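HepC.19480.a.B1 (Helicobacter pylori, PDB 6MTZ) is of unknown function but has the sequence motifs and two-domain build of DHH-family phosphoesterases, and so probably hydrolyses a phosphate ester. Local coordinates at residues A[19-30]-A[144-155]; A[174-184]-A[196-204]. All coordinates share one frame; numbering follows the deposited sequence. Where two conformers were deposited one is given.

Interaction 1 (A[19-30]-A[144-155]). With EDO (1,2-ethanediol), chain C.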
loop_
_atom_site.group_PDB
_atom_site.type_symbol
_atom_site.label_atom_id
_atom_site.label_comp_id
_atom_site.label_asym_id
_atom_site.label_seq_id
_atom_site.Cartn_x
_atom_site.Cartn_y
_atom_site.Cartn_z
ATOM N N LEU A 19 -9.544 4.383 4.277
ATOM C CA LEU A 19 -9.731 5.772 3.855
ATOM C C LEU A 19 -9.086 6.746 4.847
ATOM O O LEU A 19 -8.380 7.678 4.451
ATOM C CB LEU A 19 -11.226 6.081 3.702
ATOM C CG LEU A 19 -11.589 7.575 3.554
ATOM C CD1 LEU A 19 -11.049 8.142 2.262
ATOM C CD2 LEU A 19 -13.089 7.837 3.606
ATOM N N ASP A 20 -9.357 6.571 6.143
ATOM C CA ASP A 20 -8.713 7.416 7.151
ATOM C C ASP A 20 -7.197 7.312 7.035
ATOM O O ASP A 20 -6.484 8.324 7.027
ATOM C CB ASP A 20 -9.194 7.010 8.559
ATOM C CG ASP A 20 -8.910 8.079 9.637
ATOM O OD1 ASP A 20 -8.499 9.205 9.303
ATOM O OD2 ASP A 20 -9.111 7.784 10.841
ATOM N N GLY A 21 -6.687 6.082 6.889
ATOM C CA GLY A 21 -5.247 5.894 6.824
ATOM C C GLY A 21 -4.594 6.590 5.643
ATOM O O GLY A 21 -3.523 7.189 5.783
ATOM N N TYR A 22 -5.205 6.499 4.451
ATOM C CA TYR A 22 -4.583 7.138 3.295
ATOM C C TYR A 22 -4.847 8.642 3.247
ATOM O O TYR A 22 -3.999 9.394 2.769
ATOM C CB TYR A 22 -5.047 6.481 1.983
ATOM C CG TYR A 22 -4.262 5.247 1.619
ATOM C CD1 TYR A 22 -2.951 5.341 1.175
ATOM C CD2 TYR A 22 -4.823 3.983 1.724
ATOM C CE1 TYR A 22 -2.226 4.216 0.851
ATOM C CE2 TYR A 22 -4.100 2.845 1.400
ATOM C CZ TYR A 22 -2.807 2.967 0.967
ATOM O OH TYR A 22 -2.091 1.836 0.634
ATOM N N ALA A 23 -6.012 9.094 3.709
ATOM C CA ALA A 23 -6.271 10.534 3.782
ATOM C C ALA A 23 -5.255 11.265 4.669
ATOM O O ALA A 23 -4.924 12.432 4.409
ATOM C CB ALA A 23 -7.697 10.761 4.288
ATOM N N CYS A 24 -4.758 10.611 5.727
ATOM C CA CYS A 24 -3.682 11.212 6.515
ATOM C C CYS A 24 -2.521 11.606 5.617
ATOM O O CYS A 24 -1.895 12.649 5.814
ATOM C CB CYS A 24 -3.201 10.238 7.599
ATOM S SG CYS A 24 -4.404 9.986 8.916
ATOM N N GLN A 25 -2.217 10.775 4.625
ATOM C CA GLN A 25 -1.059 11.007 3.777
ATOM C C GLN A 25 -1.346 11.972 2.638
ATOM O O GLN A 25 -0.428 12.664 2.185
ATOM C CB GLN A 25 -0.559 9.672 3.236
ATOM C CG GLN A 25 0.004 8.811 4.350
ATOM C CD GLN A 25 0.334 7.411 3.905
ATOM O OE1 GLN A 25 -0.374 6.816 3.088
ATOM N NE2 GLN A 25 1.410 6.866 4.453
ATOM N N LEU A 26 -2.596 12.040 2.161
ATOM C CA LEU A 26 -2.980 13.173 1.324
ATOM C C LEU A 26 -2.730 14.472 2.068
ATOM O O LEU A 26 -2.174 15.430 1.511
ATOM C CB LEU A 26 -4.451 13.070 0.911
ATOM C CG LEU A 26 -5.004 14.150 -0.035
ATOM C CD1 LEU A 26 -6.159 13.598 -0.844
ATOM C CD2 LEU A 26 -5.486 15.385 0.704
ATOM N N VAL A 27 -3.124 14.515 3.337
ATOM C CA VAL A 27 -2.972 15.737 4.113
ATOM C C VAL A 27 -1.499 16.064 4.284
ATOM O O VAL A 27 -1.063 17.187 4.004
ATOM C CB VAL A 27 -3.688 15.601 5.467
ATOM C CG1 VAL A 27 -3.210 16.693 6.436
ATOM C CG2 VAL A 27 -5.214 15.662 5.277
ATOM N N SER A 28 -0.697 15.079 4.707
ATOM C CA SER A 28 0.706 15.367 4.994
ATOM C C SER A 28 1.459 15.779 3.743
ATOM O O SER A 28 2.383 16.592 3.829
ATOM C CB SER A 28 1.401 14.175 5.646
ATOM O OG SER A 28 1.514 13.082 4.760
ATOM N N LYS A 29 1.097 15.221 2.576
ATOM C CA LYS A 29 1.769 15.648 1.339
ATOM C C LYS A 29 1.435 17.091 0.973
ATOM O O LYS A 29 2.146 17.698 0.165
ATOM C CB LYS A 29 1.407 14.726 0.169
ATOM C CG LYS A 29 2.171 13.408 0.171
ATOM C CD LYS A 29 1.387 12.302 -0.499
ATOM C CE LYS A 29 1.861 12.099 -1.906
ATOM N NZ LYS A 29 3.205 11.509 -1.888
ATOM N N GLN A 30 0.376 17.661 1.548
ATOM C CA GLN A 30 0.108 19.071 1.307
ATOM C C GLN A 30 1.053 19.977 2.083
ATOM O O GLN A 30 1.124 21.172 1.778
ATOM C CB GLN A 30 -1.353 19.384 1.640
ATOM C CG GLN A 30 -2.341 18.650 0.699
ATOM C CD GLN A 30 -2.419 19.285 -0.688
ATOM O OE1 GLN A 30 -2.480 20.511 -0.817
ATOM N NE2 GLN A 30 -2.405 18.451 -1.732
ATOM N N ASN A 144 -5.218 25.555 -1.638
ATOM C CA ASN A 144 -5.879 24.252 -1.551
ATOM C C ASN A 144 -6.750 24.110 -0.313
ATOM O O ASN A 144 -7.572 23.189 -0.263
ATOM C CB ASN A 144 -4.860 23.115 -1.555
ATOM C CG ASN A 144 -4.156 22.975 -2.877
ATOM O OD1 ASN A 144 -4.496 23.652 -3.829
ATOM N ND2 ASN A 144 -3.162 22.094 -2.938
ATOM N N THR A 145 -6.599 25.009 0.666
ATOM C CA THR A 145 -7.327 24.872 1.921
ATOM C C THR A 145 -8.836 24.833 1.702
ATOM O O THR A 145 -9.554 24.143 2.434
ATOM C CB THR A 145 -6.943 26.014 2.862
ATOM O OG1 THR A 145 -5.525 25.976 3.102
ATOM C CG2 THR A 145 -7.675 25.868 4.196
ATOM N N THR A 146 -9.335 25.528 0.682
ATOM C CA THR A 146 -10.781 25.603 0.518
ATOM C C THR A 146 -11.390 24.261 0.118
ATOM O O THR A 146 -12.585 24.049 0.348
ATOM C CB THR A 146 -11.133 26.693 -0.499
ATOM O OG1 THR A 146 -10.464 26.432 -1.728
ATOM C CG2 THR A 146 -10.676 28.044 0.009
ATOM N N TRP A 147 -10.613 23.345 -0.474
ATOM C CA TRP A 147 -11.116 21.984 -0.629
ATOM C C TRP A 147 -10.528 21.013 0.384
ATOM O O TRP A 147 -11.183 20.015 0.713
ATOM C CB TRP A 147 -10.880 21.452 -2.053
ATOM C CG TRP A 147 -9.445 21.333 -2.504
ATOM C CD1 TRP A 147 -8.757 22.229 -3.280
ATOM C CD2 TRP A 147 -8.540 20.254 -2.242
ATOM N NE1 TRP A 147 -7.475 21.781 -3.494
ATOM C CE2 TRP A 147 -7.321 20.567 -2.878
ATOM C CE3 TRP A 147 -8.636 19.058 -1.525
ATOM C CZ2 TRP A 147 -6.221 19.727 -2.830
ATOM C CZ3 TRP A 147 -7.528 18.220 -1.472
ATOM C CH2 TRP A 147 -6.338 18.565 -2.114
ATOM N N LEU A 148 -9.340 21.296 0.918
ATOM C CA LEU A 148 -8.701 20.337 1.811
ATOM C C LEU A 148 -9.457 20.214 3.135
ATOM O O LEU A 148 -9.680 19.095 3.625
ATOM C CB LEU A 148 -7.237 20.727 2.033
ATOM C CG LEU A 148 -6.477 19.774 2.963
ATOM C CD1 LEU A 148 -6.555 18.333 2.453
ATOM C CD2 LEU A 148 -5.038 20.204 3.092
ATOM N N GLU A 149 -9.887 21.345 3.719
ATOM C CA GLU A 149 -10.596 21.248 4.995
ATOM C C GLU A 149 -11.953 20.565 4.835
ATOM O O GLU A 149 -12.312 19.741 5.684
ATOM C CB GLU A 149 -10.737 22.624 5.659
ATOM C CG GLU A 149 -9.400 23.123 6.204
ATOM C CD GLU A 149 -9.496 24.446 6.941
ATOM O OE1 GLU A 149 -10.609 24.999 7.050
ATOM O OE2 GLU A 149 -8.448 24.936 7.414
ATOM N N PRO A 150 -12.731 20.847 3.783
ATOM C CA PRO A 150 -13.945 20.041 3.566
ATOM C C PRO A 150 -13.658 18.556 3.394
ATOM O O PRO A 150 -14.398 17.712 3.920
ATOM C CB PRO A 150 -14.534 20.658 2.293
ATOM C CG PRO A 150 -14.137 22.087 2.404
ATOM C CD PRO A 150 -12.711 22.013 2.885
ATOM N N LEU A 151 -12.602 18.214 2.663
ATOM C CA LEU A 151 -12.250 16.805 2.505
ATOM C C LEU A 151 -11.921 16.174 3.851
ATOM O O LEU A 151 -12.351 15.051 4.143
ATOM C CB LEU A 151 -11.083 16.662 1.524
ATOM C CG LEU A 151 -10.726 15.256 1.000
ATOM C CD1 LEU A 151 -10.018 15.353 -0.330
ATOM C CD2 LEU A 151 -9.834 14.504 1.971
ATOM N N VAL A 152 -11.164 16.888 4.689
ATOM C CA VAL A 152 -10.837 16.374 6.014
ATOM C C VAL A 152 -12.105 16.141 6.818
ATOM O O VAL A 152 -12.292 15.074 7.417
ATOM C CB VAL A 152 -9.874 17.333 6.732
ATOM C CG1 VAL A 152 -9.802 16.992 8.216
ATOM C CG2 VAL A 152 -8.503 17.247 6.085
ATOM N N GLU A 153 -13.002 17.131 6.829
ATOM C CA GLU A 153 -14.229 17.016 7.605
ATOM C C GLU A 153 -15.099 15.865 7.100
ATOM O O GLU A 153 -15.727 15.149 7.896
ATOM C CB GLU A 153 -14.988 18.345 7.568
ATOM C CG GLU A 153 -16.160 18.407 8.556
ATOM C CD GLU A 153 -15.718 18.375 10.031
ATOM O OE1 GLU A 153 -14.522 18.618 10.334
ATOM O OE2 GLU A 153 -16.582 18.104 10.894
ATOM N N MET A 154 -15.134 15.664 5.780
ATOM C CA MET A 154 -15.878 14.547 5.200
ATOM C C MET A 154 -15.362 13.216 5.731
ATOM O O MET A 154 -16.137 12.376 6.202
ATOM C CB MET A 154 -15.769 14.583 3.670
ATOM C CG MET A 154 -16.180 13.243 2.997
ATOM S SD MET A 154 -15.525 12.999 1.325
ATOM C CE MET A 154 -13.877 12.368 1.656
ATOM N N VAL A 155 -14.047 13.011 5.664
ATOM C CA VAL A 155 -13.462 11.814 6.253
ATOM C C VAL A 155 -13.847 11.705 7.720
ATOM O O VAL A 155 -14.189 10.617 8.204
ATOM C CB VAL A 155 -11.932 11.804 6.070
ATOM C CG1 VAL A 155 -11.311 10.652 6.860
ATOM C CG2 VAL A 155 -11.575 11.679 4.598
HETATM C C1 EDO C . -11.393 20.645 8.795
HETATM O O1 EDO C . -12.762 20.533 9.206
HETATM C C2 EDO C . -10.474 20.081 9.879
HETATM O O2 EDO C . -9.911 21.127 10.678
#
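Leu148 pushes its forked end into a hollow of helix 19-29 formed by Leu26, Val27 and Gln30. Its CD1 meets Leu26 CD2 at 3.6 Å, while its other methyl, CD2, lies along the aliphatic part of Gln30, 3.9 Å from CG. Leu26 fits in the reverse sense, its CD2 reaching past Leu148 to the indole edge at Trp147 CZ3 and its CD1 turned to Leu151. The next residue, Val27, lodges CG2 between Leu148 and Val152; the two valine side chains cross at about a right angle, Val27 CG2 3.7 Å from Val152 CG2. At the far end Val155 is the bump: Ala23 is small enough for its CG2 to come within 4.0 Å of Ala23 CB, with Leu19 beside it and Asp20 across CG1. Asp20 itself points its carboxylate at the backbone N-H groups of Ala125 and Thr126, at the start of helix 125-136.

The opposite end is polar. Gln30, bent at chi2 (-76°), turns its amide back across Asn144, and Asn144 ND2 donates to Gln30 OE1 over 2.7 Å, almost straight at 175° and onto a lone pair. On the outer side of helix 145-159, an ethanediol probably left from crystallisation hydrogen-bonds Glu153, which also forms a salt bridge with Lys127.

The two helices run nearly antiparallel (162°), an interlocked apolar seam between the helix whose first turn carries the end of the HxDxDG motif after strand 10-15, as in DHH phosphoesterases, and a helix beyond the parallel sheet of the same domain.

Interaction 2 (A[174-184]-A[196-204]); sequences CMRMITQSSEL and YKLKLLEEV
Cys174 starts the seam by setting its sulfur against the last residues of 196-204, with SG 3.5 Å from Val204 CG2 and Leu201 CD1 a little farther off. A turn later Met177, bent at both chi2 and chi3, curls over the neighbouring helix. Its SD rests on Leu200 CB at 3.7 Å, and CE slides on to the backbone, 3.6 Å from Leu201 N. Tyr217 and Leu221 of helix 213-228 also touch this side chain. Ile178 contributes twice: its CD1 packs on the base of Lys197, and its carbonyl O accepts from Lys197 NZ over 2.9 Å, in the carbonyl plane.

Ser181, at the centre of an inverse gamma turn, completes the grip on that ammonium. Its OG lies 2.8 Å from Lys197 NZ and its O equally 2.8 Å from Lys197 NZ, this last approach coming from above the carbonyl plane. The lysine chain is extended until chi4 (-60°), where a final bend tips NZ among the three oxygens. Ser181 OG in turn donates to Met177 O. Three oxygens thus grip the buried ammonium, which probably eases its burial.

Beyond the turn, Glu183 OE1 takes the Tyr196 hydroxyl hydrogen at 2.8 Å from OH. The hydroxyl approaches from above the carboxylate plane (63° out of it), while Glu183 OE1 lies near the ring plane of Tyr196, at its edge; the other oxygen, OE2, makes a salt bridge to Lys225. Leu184 closes the row with CD1 3.9 Å from Tyr196 CB, while Leu200 CD1 lies over one face of the tyrosine ring.

Together these residues form an antiparallel helical hairpin (162°) in which the end of the first helix and the turn after it offer Ile178 O, Ser181 O and Ser181 OG to Lys197, where the positive charge probably suits the negative end of the helix dipole.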
loop_
_atom_site.group_PDB
_atom_site.type_symbol
_atom_site.label_atom_id
_atom_site.label_comp_id
_atom_site.label_asym_id
_atom_site.label_seq_id
_atom_site.Cartn_x
_atom_site.Cartn_y
_atom_site.Cartn_z
ATOM N N CYS A 174 -16.403 7.385 -0.603
ATOM C CA CYS A 174 -14.944 7.404 -0.600
ATOM C C CYS A 174 -14.374 6.222 0.175
ATOM O O CYS A 174 -13.351 5.656 -0.216
ATOM C CB CYS A 174 -14.429 8.721 -0.027
ATOM S SG CYS A 174 -14.742 10.151 -1.075
ATOM N N MET A 175 -15.018 5.835 1.274
ATOM C CA MET A 175 -14.555 4.688 2.043
ATOM C C MET A 175 -14.571 3.421 1.190
ATOM O O MET A 175 -13.578 2.682 1.118
ATOM C CB MET A 175 -15.436 4.532 3.280
ATOM C CG MET A 175 -14.941 3.576 4.325
ATOM S SD MET A 175 -16.018 3.704 5.791
ATOM C CE MET A 175 -17.479 2.825 5.252
ATOM N N ARG A 176 -15.696 3.152 0.531
ATOM C CA ARG A 176 -15.736 2.029 -0.399
ATOM C C ARG A 176 -14.728 2.216 -1.533
ATOM O O ARG A 176 -14.121 1.246 -1.994
ATOM C CB ARG A 176 -17.150 1.855 -0.950
ATOM C CG ARG A 176 -17.295 0.767 -2.031
ATOM C CD ARG A 176 -18.773 0.440 -2.265
ATOM N NE ARG A 176 -19.512 1.691 -2.373
ATOM C CZ ARG A 176 -19.687 2.354 -3.511
ATOM N NH1 ARG A 176 -19.208 1.853 -4.643
ATOM N NH2 ARG A 176 -20.348 3.509 -3.514
ATOM N N MET A 177 -14.545 3.455 -2.010
ATOM C CA MET A 177 -13.568 3.675 -3.076
ATOM C C MET A 177 -12.186 3.175 -2.669
ATOM O O MET A 177 -11.484 2.536 -3.467
ATOM C CB MET A 177 -13.498 5.154 -3.453
ATOM C CG MET A 177 -12.428 5.472 -4.534
ATOM S SD MET A 177 -10.739 5.727 -3.937
ATOM C CE MET A 177 -10.903 7.389 -3.274
ATOM N N ILE A 178 -11.777 3.456 -1.429
ATOM C CA ILE A 178 -10.443 3.063 -0.988
ATOM C C ILE A 178 -10.350 1.547 -0.865
ATOM O O ILE A 178 -9.331 0.942 -1.222
ATOM C CB ILE A 178 -10.094 3.771 0.336
ATOM C CG1 ILE A 178 -9.891 5.247 0.077
ATOM C CG2 ILE A 178 -8.834 3.165 0.968
ATOM C CD1 ILE A 178 -8.663 5.530 -0.818
ATOM N N THR A 179 -11.411 0.911 -0.363
ATOM C CA THR A 179 -11.403 -0.540 -0.182
ATOM C C THR A 179 -11.294 -1.264 -1.519
ATOM O O THR A 179 -10.644 -2.311 -1.617
ATOM C CB THR A 179 -12.676 -0.985 0.547
ATOM O OG1 THR A 179 -12.719 -0.429 1.869
ATOM C CG2 THR A 179 -12.739 -2.488 0.629
ATOM N N GLN A 180 -11.928 -0.728 -2.556
ATOM C CA GLN A 180 -12.101 -1.438 -3.812
ATOM C C GLN A 180 -11.118 -1.006 -4.881
ATOM O O GLN A 180 -11.158 -1.548 -5.989
ATOM C CB GLN A 180 -13.534 -1.254 -4.320
ATOM C CG GLN A 180 -14.558 -2.018 -3.468
ATOM C CD GLN A 180 -16.003 -1.896 -3.991
ATOM O OE1 GLN A 180 -16.321 -1.050 -4.832
ATOM N NE2 GLN A 180 -16.871 -2.727 -3.478
ATOM N N SER A 181 -10.239 -0.046 -4.595
ATOM C CA SER A 181 -9.239 0.368 -5.581
ATOM C C SER A 181 -7.985 -0.499 -5.436
ATOM O O SER A 181 -6.892 -0.030 -5.138
ATOM C CB SER A 181 -8.933 1.863 -5.458
ATOM O OG SER A 181 -8.582 2.251 -4.120
ATOM N N SER A 182 -8.173 -1.801 -5.663
ATOM C CA SER A 182 -7.139 -2.807 -5.483
ATOM C C SER A 182 -6.512 -3.240 -6.805
ATOM O O SER A 182 -5.861 -4.292 -6.854
ATOM C CB SER A 182 -7.718 -4.015 -4.749
ATOM O OG SER A 182 -8.477 -3.603 -3.615
ATOM N N GLU A 183 -6.697 -2.452 -7.872
ATOM C CA GLU A 183 -6.172 -2.806 -9.188
ATOM C C GLU A 183 -4.647 -2.823 -9.249
ATOM O O GLU A 183 -4.098 -3.446 -10.155
ATOM C CB GLU A 183 -6.715 -1.841 -10.253
ATOM C CG GLU A 183 -8.226 -1.963 -10.542
ATOM C CD GLU A 183 -9.076 -1.346 -9.447
ATOM O OE1 GLU A 183 -8.526 -0.536 -8.663
ATOM O OE2 GLU A 183 -10.278 -1.685 -9.358
ATOM N N LEU A 184 -3.949 -2.111 -8.355
ATOM C CA LEU A 184 -2.490 -2.189 -8.251
ATOM C C LEU A 184 -2.137 -2.880 -6.935
ATOM O O LEU A 184 -2.324 -2.303 -5.850
ATOM C CB LEU A 184 -1.842 -0.803 -8.325
ATOM C CG LEU A 184 -2.107 0.061 -9.571
ATOM C CD1 LEU A 184 -1.448 1.432 -9.432
ATOM C CD2 LEU A 184 -1.620 -0.619 -10.866
ATOM N N TYR A 196 -2.081 6.135 -6.815
ATOM C CA TYR A 196 -3.381 5.883 -7.429
ATOM C C TYR A 196 -4.530 6.230 -6.478
ATOM O O TYR A 196 -5.434 6.995 -6.833
ATOM C CB TYR A 196 -3.414 4.417 -7.847
ATOM C CG TYR A 196 -4.698 3.844 -8.385
ATOM C CD1 TYR A 196 -5.423 4.472 -9.396
ATOM C CD2 TYR A 196 -5.129 2.610 -7.937
ATOM C CE1 TYR A 196 -6.590 3.883 -9.895
ATOM C CE2 TYR A 196 -6.261 2.027 -8.414
ATOM C CZ TYR A 196 -6.997 2.653 -9.384
ATOM O OH TYR A 196 -8.127 1.990 -9.828
ATOM N N LYS A 197 -4.527 5.646 -5.275
ATOM C CA LYS A 197 -5.581 5.938 -4.309
ATOM C C LYS A 197 -5.609 7.418 -3.983
ATOM O O LYS A 197 -6.683 8.023 -3.936
ATOM C CB LYS A 197 -5.399 5.122 -3.016
ATOM C CG LYS A 197 -5.531 3.604 -3.188
ATOM C CD LYS A 197 -5.312 2.868 -1.878
ATOM C CE LYS A 197 -5.426 1.359 -1.999
ATOM N NZ LYS A 197 -6.732 0.899 -2.478
ATOM N N LEU A 198 -4.433 8.032 -3.795
ATOM C CA LEU A 198 -4.410 9.441 -3.418
ATOM C C LEU A 198 -4.891 10.322 -4.557
ATOM O O LEU A 198 -5.545 11.347 -4.321
ATOM C CB LEU A 198 -3.009 9.867 -2.980
ATOM C CG LEU A 198 -2.546 9.241 -1.663
ATOM C CD1 LEU A 198 -1.327 9.984 -1.178
ATOM C CD2 LEU A 198 -3.656 9.273 -0.634
ATOM N N LYS A 199 -4.567 9.953 -5.799
ATOM C CA LYS A 199 -5.127 10.677 -6.936
ATOM C C LYS A 199 -6.648 10.599 -6.918
ATOM O O LYS A 199 -7.335 11.615 -7.052
ATOM C CB LYS A 199 -4.586 10.121 -8.257
ATOM N N LEU A 200 -7.192 9.391 -6.748
ATOM C CA LEU A 200 -8.647 9.223 -6.733
ATOM C C LEU A 200 -9.293 10.032 -5.613
ATOM O O LEU A 200 -10.359 10.632 -5.801
ATOM C CB LEU A 200 -9.014 7.737 -6.568
ATOM C CG LEU A 200 -8.603 6.802 -7.714
ATOM C CD1 LEU A 200 -8.764 5.357 -7.311
ATOM C CD2 LEU A 200 -9.452 7.091 -8.951
ATOM N N LEU A 201 -8.689 10.022 -4.426
ATOM C CA LEU A 201 -9.288 10.734 -3.300
ATOM C C LEU A 201 -9.237 12.234 -3.531
ATOM O O LEU A 201 -10.240 12.931 -3.343
ATOM C CB LEU A 201 -8.580 10.348 -1.996
ATOM C CG LEU A 201 -9.133 11.047 -0.760
ATOM C CD1 LEU A 201 -10.591 10.672 -0.611
ATOM C CD2 LEU A 201 -8.320 10.668 0.486
ATOM N N GLU A 202 -8.086 12.748 -3.983
ATOM C CA GLU A 202 -7.991 14.182 -4.269
ATOM C C GLU A 202 -9.023 14.640 -5.302
ATOM O O GLU A 202 -9.509 15.775 -5.223
ATOM C CB GLU A 202 -6.577 14.557 -4.744
ATOM C CG GLU A 202 -6.444 16.067 -5.026
ATOM C CD GLU A 202 -5.015 16.560 -5.211
ATOM O OE1 GLU A 202 -4.050 15.838 -4.852
ATOM O OE2 GLU A 202 -4.868 17.693 -5.715
ATOM N N GLU A 203 -9.387 13.784 -6.269
ATOM C CA GLU A 203 -10.372 14.208 -7.275
ATOM C C GLU A 203 -11.728 14.525 -6.657
ATOM O O GLU A 203 -12.528 15.243 -7.266
ATOM C CB GLU A 203 -10.546 13.141 -8.384
ATOM C CG GLU A 203 -9.694 13.404 -9.642
ATOM C CD GLU A 203 -9.374 12.136 -10.450
ATOM O OE1 GLU A 203 -8.659 12.236 -11.472
ATOM O OE2 GLU A 203 -9.817 11.038 -10.058
ATOM N N VAL A 204 -12.009 14.025 -5.455
ATOM C CA VAL A 204 -13.253 14.390 -4.779
ATOM C C VAL A 204 -13.386 15.901 -4.621
ATOM O O VAL A 204 -14.504 16.413 -4.483
ATOM C CB VAL A 204 -13.323 13.660 -3.413
ATOM C CG1 VAL A 204 -14.456 14.146 -2.567
ATOM C CG2 VAL A 204 -13.473 12.189 -3.635
#

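In the fold
Strand 10-15 leads into helix 19-29, and the chain then passes through the other strands of the parallel sheet and helix 125-136 before interaction 1 closes this long loop at helix 145-159. Helix 168-180 follows, and interaction 2 closes a short loop of 11 residues with helix 190-203. The two closures are in series, neither nested nor crossed, yet their centres lie 13 Å apart and they touch: Met154 packs on Cys174, Leu19 on Ile178, and the Tyr22 ring on Lys197. Helix 19-29 thus ties the sheet to the later helices, from which helices 213-228 and 238-251 lead on to the mixed sheet of the C-terminal domain.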